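Local coordinates for protein alkaline phosphatase (Antarctic bacterium, PDB 2W5V) that probably hydrolyses phosphate monoesters as a metal-dependent alkaline phosphatase, using two zinc ions and one magnesium ion, at residues B[34-45]-B[293-304]. The protein carries 1 engineered substitution. Sequence-based numbering, arbitrary orientation.
Sequences PKNVILLISDGA and NTLVIVTSDHET. With ZN (zinc ion), chain H; MG (magnesium ion), chain I.
Asp-43 and Asp-301 meet at a zinc ion, Asp-43 OD1 and Asp-301 OD2 each lying 2.0 Å from it, with their carboxylate planes turned 83° against each other. His-302 adds NE2, 2.1 Å from the same zinc, and the phosphorylated Ser-84 also belongs to this site. The other oxygen of Asp-43, OD2, reaches the magnesium at 2.1 Å, so one carboxylate bridges two metals; Thr-137, Glu-254 and three waters complete the magnesium shell. The second shell fixes these ligands: Gly-44 N donates to Asp-301 OD1, the oxygen that does not bind the zinc, and His-302 ND1 gives its proton to Glu-303 O, which lies in the plane of the His-302 ring, a bond that, with the zinc at NE2, helps fix the ring's rotation. Ser-300 OG, swung anti to its carbonyl carbon (chi1 -46°), is thereby brought to a lone pair of Ala-45 O, 2.6 Å away, to which it donates. Both metal-bearing loops leave the C-terminal ends of neighbouring parallel strands, 36-42 and 294-299, central in the large mixed sheet of the alkaline phosphatase fold. Bonds such as Ile-38 N to Leu-295 O (2.8 Å) and Ile-297 N to Ile-38 O (2.9 Å) hold the strands in register. On one face Leu-39 CD1 packs on Ile-297 CG2 at 3.7 Å; on the other, toward helix 267-291, Ile-38 CD1 rests on Thr-294 CG2. At the far end the Asn-36 amide presents ND2, in its own plane, to Thr-294 OG1 at 3.1 Å, while its OD1 accepts from Phe-249 N of strand 249-255, which flanks strand 36-42. A valine in place of Thr-294 would probably leave Asn-36 ND2 without this acceptor and Asp-291 without its hydroxyl partner. Just before strand 294-299, Asn-293 O accepts from both Lys-35 N and Asn-36 N.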
ATOM      1  N   PRO B  34       2.970   4.697 -25.084  1.00 20.28           N
ATOM      2  CA  PRO B  34       3.309   6.078 -24.723  1.00 20.02           C
ATOM      3  C   PRO B  34       4.481   6.580 -25.546  1.00 21.55           C
ATOM      4  O   PRO B  34       5.415   5.818 -25.797  1.00 19.22           O
ATOM      5  CB  PRO B  34       3.759   5.974 -23.260  1.00 24.57           C
ATOM      6  CG  PRO B  34       3.886   4.512 -22.954  1.00 22.95           C
ATOM      7  CD  PRO B  34       3.557   3.710 -24.166  1.00 25.20           C
ATOM      8  N   LYS B  35       4.435   7.842 -25.950  1.00 19.05           N
ATOM      9  CA  LYS B  35       5.574   8.474 -26.607  1.00 18.88           C
ATOM     10  C   LYS B  35       6.584   8.949 -25.568  1.00 22.36           C
ATOM     11  O   LYS B  35       7.798   8.796 -25.741  1.00 21.12           O
ATOM     12  CB  LYS B  35       5.095   9.655 -27.446  1.00 20.94           C
ATOM     13  CG  LYS B  35       6.210  10.544 -28.001  1.00 25.47           C
ATOM     14  CD  LYS B  35       5.623  11.667 -28.860  1.00 27.93           C
ATOM     15  CE  LYS B  35       6.708  12.511 -29.507  1.00 35.96           C
ATOM     16  NZ  LYS B  35       6.160  13.433 -30.541  1.00 37.29           N
ATOM     17  N   ASN B  36       6.068   9.515 -24.483  1.00 20.22           N
ATOM     18  CA  ASN B  36       6.880  10.065 -23.404  1.00 18.71           C
ATOM     19  C   ASN B  36       6.679   9.307 -22.099  1.00 22.26           C
ATOM     20  O   ASN B  36       5.627   8.711 -21.871  1.00 19.51           O
ATOM     21  CB  ASN B  36       6.503  11.527 -23.164  1.00 20.92           C
ATOM     22  CG  ASN B  36       6.453  12.337 -24.440  1.00 29.19           C
ATOM     23  OD1 ASN B  36       7.436  12.424 -25.167  1.00 28.12           O
ATOM     24  ND2 ASN B  36       5.305  12.954 -24.709  1.00 24.25           N
ATOM     25  N   VAL B  37       7.679   9.365 -21.228  1.00 19.72           N
ATOM     26  CA  VAL B  37       7.587   8.750 -19.913  1.00 15.89           C
ATOM     27  C   VAL B  37       8.124   9.715 -18.854  1.00 17.39           C
ATOM     28  O   VAL B  37       9.195  10.300 -19.018  1.00 18.85           O
ATOM     29  CB  VAL B  37       8.408   7.460 -19.843  1.00 15.86           C
ATOM     30  CG1 VAL B  37       8.322   6.864 -18.444  1.00 18.58           C
ATOM     31  CG2 VAL B  37       7.920   6.461 -20.875  1.00 20.83           C
ATOM     32  N   ILE B  38       7.356   9.906 -17.789  1.00 17.37           N
ATOM     33  CA  ILE B  38       7.825  10.653 -16.632  1.00 15.40           C
ATOM     34  C   ILE B  38       7.803   9.716 -15.431  1.00 18.50           C
ATOM     35  O   ILE B  38       6.760   9.171 -15.082  1.00 18.49           O
ATOM     36  CB  ILE B  38       6.934  11.866 -16.348  1.00 19.63           C
ATOM     37  CG1 ILE B  38       6.913  12.811 -17.560  1.00 19.60           C
ATOM     38  CG2 ILE B  38       7.416  12.581 -15.093  1.00 18.45           C
ATOM     39  CD1 ILE B  38       5.807  13.854 -17.504  1.00 24.53           C
ATOM     40  N   LEU B  39       8.963   9.500 -14.822  1.00 14.99           N
ATOM     41  CA  LEU B  39       9.067   8.633 -13.659  1.00 15.36           C
ATOM     42  C   LEU B  39       9.368   9.471 -12.416  1.00 22.04           C
ATOM     43  O   LEU B  39      10.426  10.085 -12.315  1.00 16.61           O
ATOM     44  CB  LEU B  39      10.170   7.599 -13.885  1.00 14.44           C
ATOM     45  CG  LEU B  39      10.505   6.754 -12.665  1.00 16.71           C
ATOM     46  CD1 LEU B  39       9.278   5.964 -12.204  1.00 18.58           C
ATOM     47  CD2 LEU B  39      11.663   5.831 -12.988  1.00 15.35           C
ATOM     48  N   LEU B  40       8.422   9.530 -11.486  1.00 15.78           N
ATOM     49  CA  LEU B  40       8.606  10.336 -10.281  1.00 15.39           C
ATOM     50  C   LEU B  40       8.863   9.402  -9.116  1.00 18.20           C
ATOM     51  O   LEU B  40       8.116   8.449  -8.889  1.00 20.77           O
ATOM     52  CB  LEU B  40       7.370  11.192 -10.001  1.00 17.90           C
ATOM     53  CG  LEU B  40       6.916  12.073 -11.164  1.00 20.82           C
ATOM     54  CD1 LEU B  40       5.562  12.667 -10.903  1.00 27.00           C
ATOM     55  CD2 LEU B  40       7.926  13.160 -11.404  1.00 29.05           C
ATOM     56  N   ILE B  41       9.935   9.669  -8.393  1.00 17.42           N
ATOM     57  CA  ILE B  41      10.359   8.807  -7.311  1.00 17.43           C
ATOM     58  C   ILE B  41      10.350   9.600  -6.015  1.00 14.18           C
ATOM     59  O   ILE B  41      11.032  10.618  -5.888  1.00 17.83           O
ATOM     60  CB  ILE B  41      11.782   8.275  -7.553  1.00 18.11           C
ATOM     61  CG1 ILE B  41      11.832   7.436  -8.832  1.00 17.24           C
ATOM     62  CG2 ILE B  41      12.271   7.473  -6.354  1.00 18.26           C
ATOM     63  CD1 ILE B  41      13.236   6.949  -9.185  1.00 18.78           C
ATOM     64  N   SER B  42       9.563   9.128  -5.060  1.00 13.67           N
ATOM     65  CA  SER B  42       9.555   9.700  -3.722  1.00 14.45           C
ATOM     66  C   SER B  42      10.461   8.827  -2.868  1.00 18.31           C
ATOM     67  O   SER B  42      10.094   7.705  -2.502  1.00 24.05           O
ATOM     68  CB  SER B  42       8.136   9.687  -3.154  1.00 14.59           C
ATOM     69  OG  SER B  42       7.507   8.435  -3.396  1.00 17.24           O
ATOM     70  N   ASP B  43      11.645   9.332  -2.556  1.00 16.05           N
ATOM     71  CA  ASP B  43      12.609   8.534  -1.815  1.00 14.42           C
ATOM     72  C   ASP B  43      12.145   8.319  -0.376  1.00 15.82           C
ATOM     73  O   ASP B  43      11.923   9.277   0.359  1.00 18.83           O
ATOM     74  CB  ASP B  43      13.999   9.180  -1.843  1.00 13.22           C
ATOM     75  CG  ASP B  43      15.092   8.186  -1.509  1.00 17.93           C
ATOM     76  OD1 ASP B  43      14.934   7.472  -0.502  1.00 16.60           O
ATOM     77  OD2 ASP B  43      16.086   8.088  -2.260  1.00 15.89           O
ATOM     78  N   GLY B  44      11.986   7.057   0.009  1.00 14.72           N
ATOM     79  CA  GLY B  44      11.657   6.711   1.376  1.00 18.86           C
ATOM     80  C   GLY B  44      10.178   6.766   1.722  1.00 20.82           C
ATOM     81  O   GLY B  44       9.817   6.646   2.893  1.00 22.13           O
ATOM     82  N   ALA B  45       9.317   6.927   0.718  1.00 19.68           N
ATOM     83  CA  ALA B  45       7.877   7.039   0.978  1.00 18.77           C
ATOM     84  C   ALA B  45       7.132   5.700   0.906  1.00 23.69           C
ATOM     85  O   ALA B  45       6.881   5.175  -0.179  1.00 22.90           O
ATOM     86  CB  ALA B  45       7.236   8.052   0.023  1.00 14.37           C
ATOM     87  N   ASN B 293      -0.217  11.540 -24.727  1.00 24.38           N
ATOM     88  CA  ASN B 293       0.776  10.586 -25.225  1.00 23.21           C
ATOM     89  C   ASN B 293       1.862  10.319 -24.198  1.00 23.15           C
ATOM     90  O   ASN B 293       2.959   9.873 -24.547  1.00 23.68           O
ATOM     91  CB  ASN B 293       1.442  11.118 -26.498  1.00 27.86           C
ATOM     92  CG  ASN B 293       0.486  11.206 -27.666  1.00 51.66           C
ATOM     93  OD1 ASN B 293      -0.252  10.263 -27.949  1.00 60.34           O
ATOM     94  ND2 ASN B 293       0.500  12.342 -28.360  1.00 59.26           N
ATOM     95  N   THR B 294       1.563  10.600 -22.934  1.00 20.85           N
ATOM     96  CA  THR B 294       2.578  10.540 -21.885  1.00 16.08           C
ATOM     97  C   THR B 294       2.188   9.597 -20.753  1.00 19.60           C
ATOM     98  O   THR B 294       1.080   9.674 -20.207  1.00 22.80           O
ATOM     99  CB  THR B 294       2.836  11.943 -21.290  1.00 24.68           C
ATOM    100  OG1 THR B 294       3.281  12.826 -22.327  1.00 22.77           O
ATOM    101  CG2 THR B 294       3.886  11.889 -20.183  1.00 24.32           C
ATOM    102  N   LEU B 295       3.113   8.713 -20.404  1.00 19.21           N
ATOM    103  CA  LEU B 295       2.931   7.801 -19.283  1.00 20.13           C
ATOM    104  C   LEU B 295       3.601   8.381 -18.045  1.00 16.61           C
ATOM    105  O   LEU B 295       4.781   8.722 -18.069  1.00 16.48           O
ATOM    106  CB  LEU B 295       3.540   6.439 -19.615  1.00 22.75           C
ATOM    107  CG  LEU B 295       3.729   5.474 -18.444  1.00 18.80           C
ATOM    108  CD1 LEU B 295       2.379   4.916 -17.975  1.00 18.23           C
ATOM    109  CD2 LEU B 295       4.687   4.349 -18.820  1.00 18.54           C
ATOM    110  N   VAL B 296       2.845   8.502 -16.968  1.00 17.02           N
ATOM    111  CA  VAL B 296       3.393   8.982 -15.710  1.00 14.72           C
ATOM    112  C   VAL B 296       3.405   7.844 -14.706  1.00 17.64           C
ATOM    113  O   VAL B 296       2.368   7.239 -14.431  1.00 17.91           O
ATOM    114  CB  VAL B 296       2.554  10.127 -15.133  1.00 19.34           C
ATOM    115  CG1 VAL B 296       3.134  10.579 -13.807  1.00 14.61           C
ATOM    116  CG2 VAL B 296       2.470  11.293 -16.123  1.00 16.99           C
ATOM    117  N   ILE B 297       4.585   7.557 -14.166  1.00 12.84           N
ATOM    118  CA  ILE B 297       4.752   6.515 -13.165  1.00 14.00           C
ATOM    119  C   ILE B 297       5.257   7.142 -11.876  1.00 13.79           C
ATOM    120  O   ILE B 297       6.210   7.920 -11.891  1.00 18.00           O
ATOM    121  CB  ILE B 297       5.785   5.463 -13.607  1.00 17.13           C
ATOM    122  CG1 ILE B 297       5.369   4.829 -14.938  1.00 17.98           C
ATOM    123  CG2 ILE B 297       5.956   4.402 -12.522  1.00 14.54           C
ATOM    124  CD1 ILE B 297       6.545   4.265 -15.717  1.00 17.14           C
ATOM    125  N   VAL B 298       4.609   6.806 -10.769  1.00 13.71           N
ATOM    126  CA  VAL B 298       5.008   7.308  -9.454  1.00 16.66           C
ATOM    127  C   VAL B 298       5.275   6.131  -8.527  1.00 17.13           C
ATOM    128  O   VAL B 298       4.421   5.247  -8.367  1.00 18.03           O
ATOM    129  CB  VAL B 298       3.906   8.170  -8.803  1.00 18.01           C
ATOM    130  CG1 VAL B 298       4.327   8.573  -7.396  1.00 18.64           C
ATOM    131  CG2 VAL B 298       3.599   9.415  -9.650  1.00 15.94           C
ATOM    132  N   THR B 299       6.447   6.110  -7.907  1.00 16.26           N
ATOM    133  CA  THR B 299       6.736   5.052  -6.944  1.00 18.77           C
ATOM    134  C   THR B 299       7.806   5.524  -5.974  1.00 14.02           C
ATOM    135  O   THR B 299       8.236   6.671  -6.045  1.00 16.13           O
ATOM    136  CB  THR B 299       7.167   3.737  -7.639  1.00 23.27           C
ATOM    137  OG1 THR B 299       7.110   2.656  -6.699  1.00 25.72           O
ATOM    138  CG2 THR B 299       8.582   3.844  -8.194  1.00 21.28           C
ATOM    139  N   SER B 300       8.242   4.638  -5.086  1.00 12.25           N
ATOM    140  CA  SER B 300       9.325   4.943  -4.149  1.00 12.49           C
ATOM    141  C   SER B 300      10.364   3.833  -4.230  1.00 20.43           C
ATOM    142  O   SER B 300      10.091   2.754  -4.755  1.00 18.79           O
ATOM    143  CB  SER B 300       8.799   5.018  -2.711  1.00 13.94           C
ATOM    144  OG  SER B 300       7.600   5.781  -2.639  1.00 21.52           O
ATOM    145  N   ASP B 301      11.544   4.077  -3.677  1.00 16.82           N
ATOM    146  CA  ASP B 301      12.589   3.061  -3.696  1.00 13.69           C
ATOM    147  C   ASP B 301      12.477   2.113  -2.502  1.00 14.19           C
ATOM    148  O   ASP B 301      12.887   0.964  -2.592  1.00 17.63           O
ATOM    149  CB  ASP B 301      13.993   3.701  -3.815  1.00 16.27           C
ATOM    150  CG  ASP B 301      14.295   4.706  -2.704  1.00 18.85           C
ATOM    151  OD1 ASP B 301      13.342   5.188  -2.052  1.00 17.34           O
ATOM    152  OD2 ASP B 301      15.500   5.012  -2.489  1.00 15.42           O
ATOM    153  N   HIS B 302      11.891   2.603  -1.406  1.00 12.52           N
ATOM    154  CA  HIS B 302      11.712   1.857  -0.158  1.00 17.72           C
ATOM    155  C   HIS B 302      11.007   2.789   0.835  1.00 15.91           C
ATOM    156  O   HIS B 302      10.754   3.954   0.518  1.00 17.39           O
ATOM    157  CB  HIS B 302      13.069   1.470   0.419  1.00 14.93           C
ATOM    158  CG  HIS B 302      13.956   2.654   0.637  1.00 14.22           C
ATOM    159  ND1 HIS B 302      13.835   3.478   1.733  1.00 15.20           N
ATOM    160  CD2 HIS B 302      14.921   3.193  -0.142  1.00 15.59           C
ATOM    161  CE1 HIS B 302      14.714   4.463   1.636  1.00 17.70           C
ATOM    162  NE2 HIS B 302      15.386   4.309   0.508  1.00 15.51           N
ATOM    163  N   GLU B 303      10.696   2.283   2.029  1.00 12.22           N
ATOM    164  CA  GLU B 303      10.092   3.096   3.088  1.00 12.35           C
ATOM    165  C   GLU B 303      11.192   3.464   4.072  1.00 18.00           C
ATOM    166  O   GLU B 303      12.199   2.749   4.164  1.00 17.08           O
ATOM    167  CB  GLU B 303       9.011   2.288   3.829  1.00 10.78           C
ATOM    168  CG  GLU B 303       8.163   3.099   4.815  1.00 14.98           C
ATOM    169  CD  GLU B 303       8.716   3.186   6.256  1.00 25.42           C
ATOM    170  OE1 GLU B 303       9.705   2.491   6.611  1.00 26.56           O
ATOM    171  OE2 GLU B 303       8.138   3.972   7.044  1.00 25.05           O
ATOM    172  N   THR B 304      11.027   4.551   4.823  1.00 15.95           N
ATOM    173  CA  THR B 304      11.998   4.798   5.896  1.00 20.58           C
ATOM    174  C   THR B 304      11.381   5.330   7.177  1.00 19.31           C
ATOM    175  O   THR B 304      10.474   6.159   7.145  1.00 22.55           O
ATOM    176  CB  THR B 304      13.184   5.699   5.480  1.00 25.66           C
ATOM    177  OG1 THR B 304      12.981   7.035   5.941  1.00 41.23           O
ATOM    178  CG2 THR B 304      13.386   5.684   4.007  1.00 13.20           C
TER
HETATM  179 ZN    ZN H1377      16.068   5.834  -0.737  1.00 19.01          ZN
HETATM  180 MG    MG I1378      17.302   9.557  -3.124  1.00 18.17          MG
HETATM  181  O   HOH W   1      10.307   8.898   4.869  1.00 26.22           O
HETATM  182  O   HOH W   2      17.002  10.805  -1.341  1.00 17.09           O
HETATM  183  O   HOH W   3      18.736  11.003  -4.168  1.00 16.99           O
HETATM  184  O   HOH W   4      19.197   8.722  -2.110  1.00 20.67           O